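Local coordinates for oxidoreductase protein (Agrobacterium radiobacter, PDB 5UI9) that probably catalyses an NAD-dependent oxidation or reduction and binds NAD+ together with a small hydroxy acid, at residues A[68-81]-A[92-106]. Residues are numbered along the deposited sequence; the frame is centred on the assembly and turned at random.
Sequences FDFVDIATTVQSHR and VPAICQKPFAKSLSD. With NAD (nicotinamide-adenine-dinucleotide), chain C; 8A1 ((2S)-2,3-dihydroxy-2-methylpropanoic acid), chain D.
Strands 70-73 and 94-97 pair in parallel within the Rossmann sheet, as the two strands of a beta-alpha-beta unit whose helix 80-89 links them; beyond their C-terminal ends the chain forms part of the NAD pocket. Four backbone hydrogen bonds join the strands, from Val71 N to Pro93 O (2.8 Å) through to Gln97 N on Ile73 O. On one face Val71 CG1 meets Ala94 CB, while on the other Asp72 OD1 lies 3.3 Å from Ile95 CG2; the OD2 of Asp72 accepts hydrogen bonds from Gln20 and Trp24.

Past the strands, His80 ties the loops together. With CG beside the backbone N (chi1 -72°), its ring sits between Cys96 SG, offset toward the rim of one face, and Val77 CA over the centre of the other. ND1 donates to Phe100 O (3.0 Å) and weakly to Pro99 O, and NE2 to Thr75 O (2.7 Å). Farther out, the extended Arg81 reaches Asp106 OD1 through NH1 (2.7 Å) in a salt bridge, the guanidinium and carboxylate planes 73° apart.

Donating from both nitrogens, His80 is probably protonated, and its bonds fix the turn around cis-Pro99. Next to that turn, Lys98 O receives both nicotinamide-ribose hydroxyls and Lys98 NZ binds the hydroxy acid's carboxylate.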
loop_
_atom_site.group_PDB
_atom_site.type_symbol
_atom_site.label_atom_id
_atom_site.label_comp_id
_atom_site.label_asym_id
_atom_site.label_seq_id
_atom_site.Cartn_x
_atom_site.Cartn_y
_atom_site.Cartn_z
ATOM N N PHE A 68 -38.473 14.230 -23.441
ATOM C CA PHE A 68 -37.817 13.340 -22.471
ATOM C C PHE A 68 -37.636 14.006 -21.103
ATOM O O PHE A 68 -37.443 15.218 -21.010
ATOM C CB PHE A 68 -36.470 12.820 -23.005
ATOM C CG PHE A 68 -35.615 13.872 -23.642
ATOM C CD1 PHE A 68 -35.744 14.156 -25.002
ATOM C CD2 PHE A 68 -34.680 14.578 -22.892
ATOM C CE1 PHE A 68 -34.958 15.131 -25.596
ATOM C CE2 PHE A 68 -33.890 15.556 -23.481
ATOM C CZ PHE A 68 -34.025 15.830 -24.836
ATOM N N ASP A 69 -37.702 13.187 -20.055
ATOM C CA ASP A 69 -37.617 13.646 -18.659
ATOM C C ASP A 69 -36.180 13.733 -18.121
ATOM O O ASP A 69 -35.922 14.438 -17.147
ATOM C CB ASP A 69 -38.428 12.711 -17.757
ATOM C CG ASP A 69 -39.867 12.575 -18.210
ATOM O OD1 ASP A 69 -40.534 13.616 -18.357
ATOM O OD2 ASP A 69 -40.318 11.433 -18.432
ATOM N N PHE A 70 -35.255 12.996 -18.725
ATOM C CA PHE A 70 -33.851 13.104 -18.338
ATOM C C PHE A 70 -32.917 12.775 -19.479
ATOM O O PHE A 70 -33.324 12.203 -20.501
ATOM C CB PHE A 70 -33.549 12.220 -17.130
ATOM C CG PHE A 70 -33.625 10.748 -17.416
ATOM C CD1 PHE A 70 -34.823 10.061 -17.277
ATOM C CD2 PHE A 70 -32.485 10.038 -17.807
ATOM C CE1 PHE A 70 -34.896 8.699 -17.531
ATOM C CE2 PHE A 70 -32.549 8.675 -18.061
ATOM C CZ PHE A 70 -33.754 8.003 -17.920
ATOM N N VAL A 71 -31.656 13.144 -19.291
ATOM C CA VAL A 71 -30.626 12.897 -20.280
ATOM C C VAL A 71 -29.494 12.082 -19.645
ATOM O O VAL A 71 -29.103 12.337 -18.505
ATOM C CB VAL A 71 -30.143 14.222 -20.933
ATOM C CG1 VAL A 71 -29.427 15.141 -19.945
ATOM C CG2 VAL A 71 -29.258 13.931 -22.131
ATOM N N ASP A 72 -29.015 11.078 -20.383
ATOM C CA ASP A 72 -27.892 10.236 -19.988
ATOM C C ASP A 72 -26.724 10.507 -20.941
ATOM O O ASP A 72 -26.739 10.097 -22.102
ATOM C CB ASP A 72 -28.305 8.758 -20.019
ATOM C CG ASP A 72 -27.342 7.842 -19.248
ATOM O OD1 ASP A 72 -26.536 8.328 -18.419
ATOM O OD2 ASP A 72 -27.410 6.617 -19.470
ATOM N N ILE A 73 -25.714 11.213 -20.441
ATOM C CA ILE A 73 -24.565 11.609 -21.250
ATOM C C ILE A 73 -23.461 10.561 -21.090
ATOM O O ILE A 73 -22.811 10.484 -20.039
ATOM C CB ILE A 73 -24.079 13.019 -20.849
ATOM C CG1 ILE A 73 -25.199 14.051 -21.084
ATOM C CG2 ILE A 73 -22.832 13.409 -21.632
ATOM C CD1 ILE A 73 -25.105 15.283 -20.209
ATOM N N ALA A 74 -23.279 9.748 -22.135
ATOM C CA ALA A 74 -22.247 8.706 -22.176
ATOM C C ALA A 74 -21.154 8.976 -23.217
ATOM O O ALA A 74 -20.504 8.038 -23.708
ATOM C CB ALA A 74 -22.896 7.357 -22.431
ATOM N N THR A 75 -20.936 10.247 -23.546
ATOM C CA THR A 75 -19.850 10.624 -24.448
ATOM C C THR A 75 -18.531 10.644 -23.681
ATOM O O THR A 75 -18.513 10.538 -22.457
ATOM C CB THR A 75 -20.055 12.024 -25.066
ATOM O OG1 THR A 75 -20.032 13.021 -24.039
ATOM C CG2 THR A 75 -21.369 12.104 -25.825
ATOM N N THR A 76 -17.431 10.809 -24.411
ATOM C CA THR A 76 -16.132 11.073 -23.792
ATOM C C THR A 76 -16.127 12.489 -23.194
ATOM O O THR A 76 -17.022 13.291 -23.469
ATOM C CB THR A 76 -14.974 10.881 -24.790
ATOM O OG1 THR A 76 -15.196 11.675 -25.962
ATOM C CG2 THR A 76 -14.863 9.412 -25.186
ATOM N N VAL A 77 -15.112 12.773 -22.380
ATOM C CA VAL A 77 -15.059 13.988 -21.551
ATOM C C VAL A 77 -15.154 15.339 -22.291
ATOM O O VAL A 77 -15.666 16.309 -21.732
ATOM C CB VAL A 77 -13.796 13.970 -20.647
ATOM C CG1 VAL A 77 -12.524 14.190 -21.466
ATOM C CG2 VAL A 77 -13.917 14.978 -19.509
ATOM N N GLN A 78 -14.671 15.386 -23.532
ATOM C CA GLN A 78 -14.594 16.616 -24.330
ATOM C C GLN A 78 -15.934 17.368 -24.392
ATOM O O GLN A 78 -15.982 18.595 -24.279
ATOM C CB GLN A 78 -14.109 16.307 -25.767
ATOM C CG GLN A 78 -12.644 15.866 -25.899
ATOM C CD GLN A 78 -12.398 14.355 -25.703
ATOM O OE1 GLN A 78 -13.255 13.619 -25.192
ATOM N NE2 GLN A 78 -11.208 13.896 -26.098
ATOM N N SER A 79 -17.018 16.623 -24.558
ATOM C CA SER A 79 -18.344 17.220 -24.716
ATOM C C SER A 79 -19.213 17.261 -23.441
ATOM O O SER A 79 -20.356 17.696 -23.507
ATOM C CB SER A 79 -19.075 16.486 -25.836
ATOM O OG SER A 79 -19.303 15.141 -25.475
ATOM N N HIS A 80 -18.684 16.847 -22.287
ATOM C CA HIS A 80 -19.493 16.789 -21.058
ATOM C C HIS A 80 -20.020 18.154 -20.609
ATOM O O HIS A 80 -21.215 18.281 -20.306
ATOM C CB HIS A 80 -18.733 16.154 -19.892
ATOM C CG HIS A 80 -18.533 14.680 -20.023
ATOM N ND1 HIS A 80 -17.825 13.945 -19.098
ATOM C CD2 HIS A 80 -18.924 13.807 -20.982
ATOM C CE1 HIS A 80 -17.798 12.678 -19.478
ATOM N NE2 HIS A 80 -18.458 12.568 -20.617
ATOM N N ARG A 81 -19.137 19.156 -20.563
ATOM C CA ARG A 81 -19.510 20.476 -20.055
ATOM C C ARG A 81 -20.635 21.081 -20.882
ATOM O O ARG A 81 -21.621 21.556 -20.320
ATOM C CB ARG A 81 -18.323 21.452 -19.982
ATOM C CG ARG A 81 -18.772 22.856 -19.575
ATOM C CD ARG A 81 -17.679 23.742 -19.015
ATOM N NE ARG A 81 -18.238 25.051 -18.663
ATOM C CZ ARG A 81 -17.571 26.043 -18.074
ATOM N NH1 ARG A 81 -16.285 25.917 -17.752
ATOM N NH2 ARG A 81 -18.199 27.185 -17.811
ATOM N N VAL A 92 -33.638 19.912 -18.133
ATOM C CA VAL A 92 -33.702 18.462 -18.212
ATOM C C VAL A 92 -32.694 17.898 -17.208
ATOM O O VAL A 92 -31.504 18.205 -17.302
ATOM C CB VAL A 92 -33.369 17.974 -19.639
ATOM C CG1 VAL A 92 -33.262 16.454 -19.694
ATOM C CG2 VAL A 92 -34.425 18.472 -20.619
ATOM N N PRO A 93 -33.166 17.092 -16.226
ATOM C CA PRO A 93 -32.257 16.383 -15.324
ATOM C C PRO A 93 -31.215 15.560 -16.080
ATOM O O PRO A 93 -31.546 14.917 -17.082
ATOM C CB PRO A 93 -33.196 15.472 -14.531
ATOM C CG PRO A 93 -34.507 16.209 -14.518
ATOM C CD PRO A 93 -34.565 17.032 -15.761
ATOM N N ALA A 94 -29.975 15.578 -15.593
ATOM C CA ALA A 94 -28.840 15.056 -16.350
ATOM C C ALA A 94 -27.997 14.057 -15.568
ATOM O O ALA A 94 -27.673 14.280 -14.399
ATOM C CB ALA A 94 -27.956 16.205 -16.819
ATOM N N ILE A 95 -27.644 12.966 -16.243
ATOM C CA ILE A 95 -26.596 12.052 -15.800
ATOM C C ILE A 95 -25.383 12.290 -16.700
ATOM O O ILE A 95 -25.534 12.460 -17.912
ATOM C CB ILE A 95 -27.035 10.576 -15.907
ATOM C CG1 ILE A 95 -28.323 10.330 -15.108
ATOM C CG2 ILE A 95 -25.922 9.651 -15.422
ATOM C CD1 ILE A 95 -29.019 9.028 -15.440
ATOM N N CYS A 96 -24.189 12.286 -16.105
ATOM C CA CYS A 96 -22.948 12.521 -16.840
ATOM C C CYS A 96 -21.887 11.488 -16.466
ATOM O O CYS A 96 -21.610 11.272 -15.290
ATOM C CB CYS A 96 -22.420 13.909 -16.543
ATOM S SG CYS A 96 -21.058 14.364 -17.630
ATOM N N GLN A 97 -21.308 10.848 -17.472
ATOM C CA GLN A 97 -20.244 9.860 -17.254
ATOM C C GLN A 97 -18.973 10.468 -16.669
ATOM O O GLN A 97 -18.745 11.673 -16.757
ATOM C CB GLN A 97 -19.913 9.108 -18.557
ATOM C CG GLN A 97 -20.556 7.730 -18.663
ATOM C CD GLN A 97 -19.940 6.718 -17.715
ATOM O OE1 GLN A 97 -18.941 7.007 -17.041
ATOM N NE2 GLN A 97 -20.536 5.527 -17.648
ATOM N N LYS A 98 -18.151 9.610 -16.068
ATOM C CA LYS A 98 -16.792 9.990 -15.671
ATOM C C LYS A 98 -15.889 9.935 -16.912
ATOM O O LYS A 98 -16.276 9.320 -17.910
ATOM C CB LYS A 98 -16.216 9.129 -14.523
ATOM C CG LYS A 98 -16.436 7.615 -14.545
ATOM C CD LYS A 98 -15.783 6.861 -15.700
ATOM C CE LYS A 98 -14.259 6.950 -15.678
ATOM N NZ LYS A 98 -13.635 5.972 -16.610
ATOM N N PRO A 99 -14.741 10.622 -16.910
ATOM C CA PRO A 99 -14.424 11.707 -15.979
ATOM C C PRO A 99 -15.439 12.852 -16.111
ATOM O O PRO A 99 -15.800 13.218 -17.230
ATOM C CB PRO A 99 -13.046 12.197 -16.450
ATOM C CG PRO A 99 -12.600 11.251 -17.521
ATOM C CD PRO A 99 -13.832 10.606 -18.064
ATOM N N PHE A 100 -15.877 13.399 -14.979
ATOM C CA PHE A 100 -16.937 14.423 -14.944
ATOM C C PHE A 100 -16.641 15.559 -15.928
ATOM O O PHE A 100 -17.434 15.830 -16.836
ATOM C CB PHE A 100 -17.088 14.933 -13.496
ATOM C CG PHE A 100 -18.245 15.869 -13.248
ATOM C CD1 PHE A 100 -19.340 15.977 -14.112
ATOM C CD2 PHE A 100 -18.259 16.608 -12.070
ATOM C CE1 PHE A 100 -20.386 16.844 -13.825
ATOM C CE2 PHE A 100 -19.307 17.467 -11.774
ATOM C CZ PHE A 100 -20.371 17.587 -12.653
ATOM N N ALA A 101 -15.468 16.165 -15.762
ATOM C CA ALA A 101 -15.015 17.286 -16.575
ATOM C C ALA A 101 -13.527 17.161 -16.875
ATOM O O ALA A 101 -12.861 16.248 -16.376
ATOM C CB ALA A 101 -15.283 18.585 -15.836
ATOM N N LYS A 102 -13.022 18.086 -17.691
ATOM C CA LYS A 102 -11.591 18.189 -17.983
ATOM C C LYS A 102 -10.797 18.787 -16.818
ATOM O O LYS A 102 -9.607 18.518 -16.683
ATOM C CB LYS A 102 -11.354 19.036 -19.238
ATOM C CG LYS A 102 -11.795 18.365 -20.526
ATOM C CD LYS A 102 -11.607 19.271 -21.737
ATOM C CE LYS A 102 -11.258 18.466 -22.983
ATOM N NZ LYS A 102 -11.503 19.232 -24.239
ATOM N N SER A 103 -11.450 19.612 -15.999
ATOM C CA SER A 103 -10.810 20.227 -14.834
ATOM C C SER A 103 -11.826 20.442 -13.713
ATOM O O SER A 103 -13.041 20.383 -13.941
ATOM C CB SER A 103 -10.170 21.565 -15.223
ATOM O OG SER A 103 -11.155 22.525 -15.577
ATOM N N LEU A 104 -11.316 20.692 -12.510
ATOM C CA LEU A 104 -12.164 20.964 -11.351
ATOM C C LEU A 104 -12.998 22.231 -11.569
ATOM O O LEU A 104 -14.170 22.288 -11.182
ATOM C CB LEU A 104 -11.311 21.092 -10.085
ATOM C CG LEU A 104 -12.063 21.247 -8.758
ATOM C CD1 LEU A 104 -13.014 20.085 -8.512
ATOM C CD2 LEU A 104 -11.085 21.398 -7.601
ATOM N N SER A 105 -12.369 23.229 -12.192
ATOM C CA SER A 105 -13.001 24.491 -12.590
ATOM C C SER A 105 -14.228 24.290 -13.500
ATOM O O SER A 105 -15.295 24.862 -13.252
ATOM C CB SER A 105 -11.947 25.368 -13.288
ATOM O OG SER A 105 -12.498 26.578 -13.742
ATOM N N ASP A 106 -14.078 23.477 -14.542
ATOM C CA ASP A 106 -15.212 23.090 -15.402
ATOM C C ASP A 106 -16.298 22.333 -14.640
ATOM O O ASP A 106 -17.492 22.565 -14.859
ATOM C CB ASP A 106 -14.749 22.221 -16.584
ATOM C CG ASP A 106 -14.024 23.018 -17.666
ATOM O OD1 ASP A 106 -14.171 24.257 -17.732
ATOM O OD2 ASP A 106 -13.319 22.381 -18.469
HETATM P PA NAD C . -16.550 5.849 -27.108
HETATM O O1A NAD C . -15.617 6.745 -27.894
HETATM O O2A NAD C . -16.628 4.380 -27.421
HETATM O O5B NAD C . -18.028 6.454 -27.205
HETATM C C5B NAD C . -18.293 7.850 -27.238
HETATM C C4B NAD C . -19.403 8.073 -28.253
HETATM O O4B NAD C . -19.905 9.396 -28.103
HETATM C C3B NAD C . -18.919 7.939 -29.689
HETATM O O3B NAD C . -19.789 7.049 -30.402
HETATM C C2B NAD C . -18.954 9.352 -30.254
HETATM O O2B NAD C . -19.327 9.364 -31.632
HETATM C C1B NAD C . -19.999 10.025 -29.381
HETATM N N9A NAD C . -19.871 11.484 -29.154
HETATM C C8A NAD C . -18.783 12.168 -28.749
HETATM N N7A NAD C . -19.082 13.487 -28.619
HETATM C C5A NAD C . -20.381 13.654 -28.927
HETATM C C6A NAD C . -21.350 14.780 -29.000
HETATM N N6A NAD C . -20.982 16.046 -28.707
HETATM N N1A NAD C . -22.623 14.498 -29.367
HETATM C C2A NAD C . -23.030 13.248 -29.671
HETATM N N3A NAD C . -22.203 12.186 -29.625
HETATM C C4A NAD C . -20.898 12.322 -29.268
HETATM O O3 NAD C . -16.227 6.046 -25.546
HETATM P PN NAD C . -16.558 4.942 -24.414
HETATM O O1N NAD C . -15.438 3.934 -24.333
HETATM O O2N NAD C . -17.973 4.453 -24.590
HETATM O O5D NAD C . -16.442 5.876 -23.123
HETATM C C5D NAD C . -17.335 6.970 -22.957
HETATM C C4D NAD C . -17.230 7.454 -21.524
HETATM O O4D NAD C . -17.600 6.380 -20.654
HETATM C C3D NAD C . -15.813 7.875 -21.162
HETATM O O3D NAD C . -15.834 9.144 -20.501
HETATM C C2D NAD C . -15.307 6.774 -20.245
HETATM O O2D NAD C . -14.444 7.253 -19.214
HETATM C C1D NAD C . -16.597 6.207 -19.654
HETATM N N1N NAD C . -16.541 4.799 -19.219
HETATM C C2N NAD C . -17.068 4.516 -18.014
HETATM C C3N NAD C . -17.080 3.230 -17.496
HETATM C C7N NAD C . -17.689 3.008 -16.139
HETATM O O7N NAD C . -18.655 3.688 -15.800
HETATM N N7N NAD C . -17.186 2.081 -15.320
HETATM C C4N NAD C . -16.522 2.202 -18.258
HETATM C C5N NAD C . -15.981 2.501 -19.510
HETATM C C6N NAD C . -16.008 3.815 -19.978
HETATM O OXT 8A1 D . -14.540 1.200 -15.869
HETATM C C 8A1 D . -13.898 2.184 -16.310
HETATM O O 8A1 D . -14.231 3.365 -16.064
HETATM C CA 8A1 D . -12.673 1.946 -17.154
HETATM C CB 8A1 D . -11.477 1.986 -16.204
HETATM O O1 8A1 D . -10.268 1.582 -16.855
HETATM O O2 8A1 D . -12.557 2.978 -18.148
HETATM C C3 8A1 D . -12.788 0.606 -17.883
#